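Side-chain contact in carboxypeptidase A (Helicoverpa armigera, PDB 1JQG), which is a zinc-dependent enzyme of the M14 family that probably removes C-terminal residues from peptides as a metallocarboxypeptidase: residues S278-P283 with S367-Q372. Sequence-based numbering, arbitrary orientation.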
ATOM      1  N   SER A 278      21.041  -4.219  -1.265  1.00 31.98           N
ATOM      2  CA  SER A 278      20.948  -5.002  -0.062  1.00 31.18           C
ATOM      3  C   SER A 278      19.691  -4.594   0.730  1.00 30.92           C
ATOM      4  O   SER A 278      18.882  -3.800   0.264  1.00 26.54           O
ATOM      5  CB  SER A 278      22.149  -4.796   0.877  1.00 26.90           C
ATOM      6  OG  SER A 278      22.083  -3.432   1.291  1.00 30.05           O
ATOM      7  N   ALA A 279      19.482  -5.259   1.869  1.00 31.05           N
ATOM      8  CA  ALA A 279      18.348  -4.957   2.729  1.00 27.14           C
ATOM      9  C   ALA A 279      18.513  -3.553   3.317  1.00 22.64           C
ATOM     10  O   ALA A 279      19.591  -3.236   3.809  1.00 21.78           O
ATOM     11  CB  ALA A 279      18.283  -6.017   3.826  1.00 22.82           C
ATOM     12  N   PHE A 280      17.478  -2.747   3.241  1.00 19.48           N
ATOM     13  CA  PHE A 280      17.500  -1.381   3.717  1.00 18.89           C
ATOM     14  C   PHE A 280      18.586  -0.544   3.045  1.00 22.26           C
ATOM     15  O   PHE A 280      19.192   0.379   3.605  1.00 22.99           O
ATOM     16  CB  PHE A 280      17.661  -1.343   5.228  1.00 15.90           C
ATOM     17  CG  PHE A 280      16.560  -2.044   5.978  1.00 18.18           C
ATOM     18  CD1 PHE A 280      16.808  -3.255   6.602  1.00 23.13           C
ATOM     19  CD2 PHE A 280      15.291  -1.524   6.040  1.00 15.99           C
ATOM     20  CE1 PHE A 280      15.809  -3.914   7.285  1.00 26.39           C
ATOM     21  CE2 PHE A 280      14.294  -2.182   6.727  1.00 21.00           C
ATOM     22  CZ  PHE A 280      14.535  -3.387   7.353  1.00 18.81           C
ATOM     23  N   SER A 281      18.778  -0.730   1.739  1.00 20.45           N
ATOM     24  CA  SER A 281      19.668   0.090   0.945  1.00 19.62           C
ATOM     25  C   SER A 281      19.080   1.452   0.606  1.00 18.54           C
ATOM     26  O   SER A 281      19.761   2.432   0.357  1.00 17.30           O
ATOM     27  CB  SER A 281      20.033  -0.667  -0.330  1.00 20.90           C
ATOM     28  OG  SER A 281      18.921  -0.828  -1.167  1.00 24.15           O
ATOM     29  N   GLU A 282      17.742   1.531   0.617  1.00 20.41           N
ATOM     30  CA  GLU A 282      17.055   2.789   0.336  1.00 20.49           C
ATOM     31  C   GLU A 282      16.762   3.533   1.624  1.00 19.31           C
ATOM     32  O   GLU A 282      16.512   2.880   2.645  1.00 18.04           O
ATOM     33  CB  GLU A 282      15.771   2.497  -0.455  1.00 19.56           C
ATOM     34  CG  GLU A 282      15.982   1.690  -1.699  1.00 22.14           C
ATOM     35  CD  GLU A 282      17.176   2.150  -2.527  1.00 27.98           C
ATOM     36  OE1 GLU A 282      17.182   3.348  -2.857  1.00 22.52           O
ATOM     37  OE2 GLU A 282      18.023   1.235  -2.775  1.00 28.83           O
ATOM     38  N   PRO A 283      16.822   4.856   1.589  1.00 19.69           N
ATOM     39  CA  PRO A 283      16.527   5.702   2.719  1.00 20.48           C
ATOM     40  C   PRO A 283      15.089   5.628   3.207  1.00 21.02           C
ATOM     41  O   PRO A 283      14.867   5.670   4.422  1.00 24.01           O
ATOM     42  CB  PRO A 283      16.853   7.120   2.203  1.00 21.58           C
ATOM     43  CG  PRO A 283      16.572   7.021   0.746  1.00 22.52           C
ATOM     44  CD  PRO A 283      17.116   5.656   0.364  1.00 21.03           C
ATOM     45  N   SER A 367       5.551  -5.575   6.388  1.00 19.52           N
ATOM     46  CA  SER A 367       4.799  -6.260   7.441  1.00 21.43           C
ATOM     47  C   SER A 367       5.519  -7.497   7.983  1.00 20.31           C
ATOM     48  O   SER A 367       5.418  -7.776   9.178  1.00 18.24           O
ATOM     49  CB  SER A 367       3.378  -6.590   7.005  1.00 17.78           C
ATOM     50  OG  SER A 367       3.268  -7.478   5.917  1.00 23.62           O
ATOM     51  N   ASP A 368       6.239  -8.219   7.114  1.00 18.49           N
ATOM     52  CA  ASP A 368       7.000  -9.376   7.551  1.00 20.25           C
ATOM     53  C   ASP A 368       8.155  -9.013   8.492  1.00 22.30           C
ATOM     54  O   ASP A 368       8.423  -9.723   9.464  1.00 26.78           O
ATOM     55  CB  ASP A 368       7.550 -10.155   6.345  1.00 17.47           C
ATOM     56  CG  ASP A 368       6.515 -11.048   5.713  1.00 16.86           C
ATOM     57  OD1 ASP A 368       6.771 -11.645   4.652  1.00 28.70           O
ATOM     58  OD2 ASP A 368       5.380 -11.190   6.192  1.00 23.75           O
ATOM     59  N   TYR A 369       8.845  -7.909   8.188  1.00 17.84           N
ATOM     60  CA  TYR A 369       9.960  -7.458   8.971  1.00 21.82           C
ATOM     61  C   TYR A 369       9.499  -6.965  10.355  1.00 22.82           C
ATOM     62  O   TYR A 369      10.105  -7.371  11.351  1.00 30.04           O
ATOM     63  CB  TYR A 369      10.790  -6.380   8.258  1.00 20.30           C
ATOM     64  CG  TYR A 369      11.869  -5.758   9.143  1.00 24.85           C
ATOM     65  CD1 TYR A 369      13.126  -6.345   9.268  1.00 28.41           C
ATOM     66  CD2 TYR A 369      11.664  -4.600   9.871  1.00 26.08           C
ATOM     67  CE1 TYR A 369      14.125  -5.821  10.054  1.00 26.51           C
ATOM     68  CE2 TYR A 369      12.617  -4.030  10.673  1.00 25.80           C
ATOM     69  CZ  TYR A 369      13.855  -4.656  10.758  1.00 29.98           C
ATOM     70  OH  TYR A 369      14.809  -4.090  11.557  1.00 29.90           O
ATOM     71  N   ALA A 370       8.447  -6.188  10.371  1.00 21.04           N
ATOM     72  CA  ALA A 370       7.843  -5.666  11.576  1.00 24.95           C
ATOM     73  C   ALA A 370       7.401  -6.763  12.537  1.00 23.99           C
ATOM     74  O   ALA A 370       7.620  -6.627  13.731  1.00 22.51           O
ATOM     75  CB  ALA A 370       6.561  -4.893  11.211  1.00 23.15           C
ATOM     76  N   MET A 371       6.851  -7.827  11.965  1.00 29.31           N
ATOM     77  CA  MET A 371       6.509  -9.052  12.686  1.00 29.90           C
ATOM     78  C   MET A 371       7.732  -9.730  13.301  1.00 27.15           C
ATOM     79  O   MET A 371       7.668 -10.221  14.415  1.00 30.53           O
ATOM     80  CB  MET A 371       5.804 -10.025  11.736  1.00 33.48           C
ATOM     81  CG  MET A 371       5.494 -11.358  12.396  1.00 28.66           C
ATOM     82  SD  MET A 371       3.725 -11.684  12.457  1.00 23.72           S
ATOM     83  CE  MET A 371       3.767 -12.491  14.084  1.00 30.11           C
ATOM     84  N   GLN A 372       8.838  -9.727  12.586  1.00 28.40           N
ATOM     85  CA  GLN A 372      10.074 -10.367  13.026  1.00 31.29           C
ATOM     86  C   GLN A 372      10.816  -9.556  14.073  1.00 29.73           C
ATOM     87  O   GLN A 372      11.508 -10.053  14.974  1.00 29.17           O
ATOM     88  CB  GLN A 372      10.990 -10.590  11.822  1.00 35.50           C
ATOM     89  CG  GLN A 372      12.362 -11.113  12.140  1.00 40.52           C
ATOM     90  CD  GLN A 372      13.357 -10.999  11.005  1.00 46.59           C
ATOM     91  OE1 GLN A 372      13.695  -9.910  10.538  1.00 51.76           O
ATOM     92  NE2 GLN A 372      13.886 -12.121  10.517  1.00 49.38           N
TER
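One face of the Y369 ring receives the outer edge of the F280 ring, in a T-shaped (edge-to-face) stack. F280 CZ stands over the centre of the tyrosine ring, 3.5 Å above its plane, while Y369 CG lies close to the plane of the phenylalanine ring, beyond its edge. The planes are turned 72° against each other and the centroids are 4.9 Å apart. F280 CZ is 3.7 Å from Y369 CE1 and lies within 4.0 Å of all six carbons of the ring; F280 CE1 follows at 3.8 Å from Y369 CE1, which makes the CZ–CE1 side of the phenylalanine edge the one that touches.

In both residues the bond from CA to CB heads toward the other segment. Y369 has its CG anti to the backbone N (chi1 173°), which carries the ring off helix 366-373 toward the loop; the turn about CB-CG, close to perpendicular, presents a face to F280. F280 is the third residue of the type II turn from S278 to S281, with a positive phi. The next residue, S281, closes the turn, and its OG donates to E282 OE2 at 2.8 Å, meeting the carboxylate on its anti side and somewhat out of its plane; E282, the N-cap residue of helix 283-294, is held also by Y242 and N237. R289 of that helix touches both aromatic side chains, and the F280 ring also meets that of F257.

The pair thus joins the loop before helix 283-294 to helix 366-373 near the surface of the zinc carboxypeptidase domain, with the side chain of Y369 about 12 Å from that of the zinc ligand H306. Chemically, the link rests on dispersion and on the weakly positive C-H rim of F280 facing the pi cloud of Y369, an attraction that needs neither charge nor polar partner.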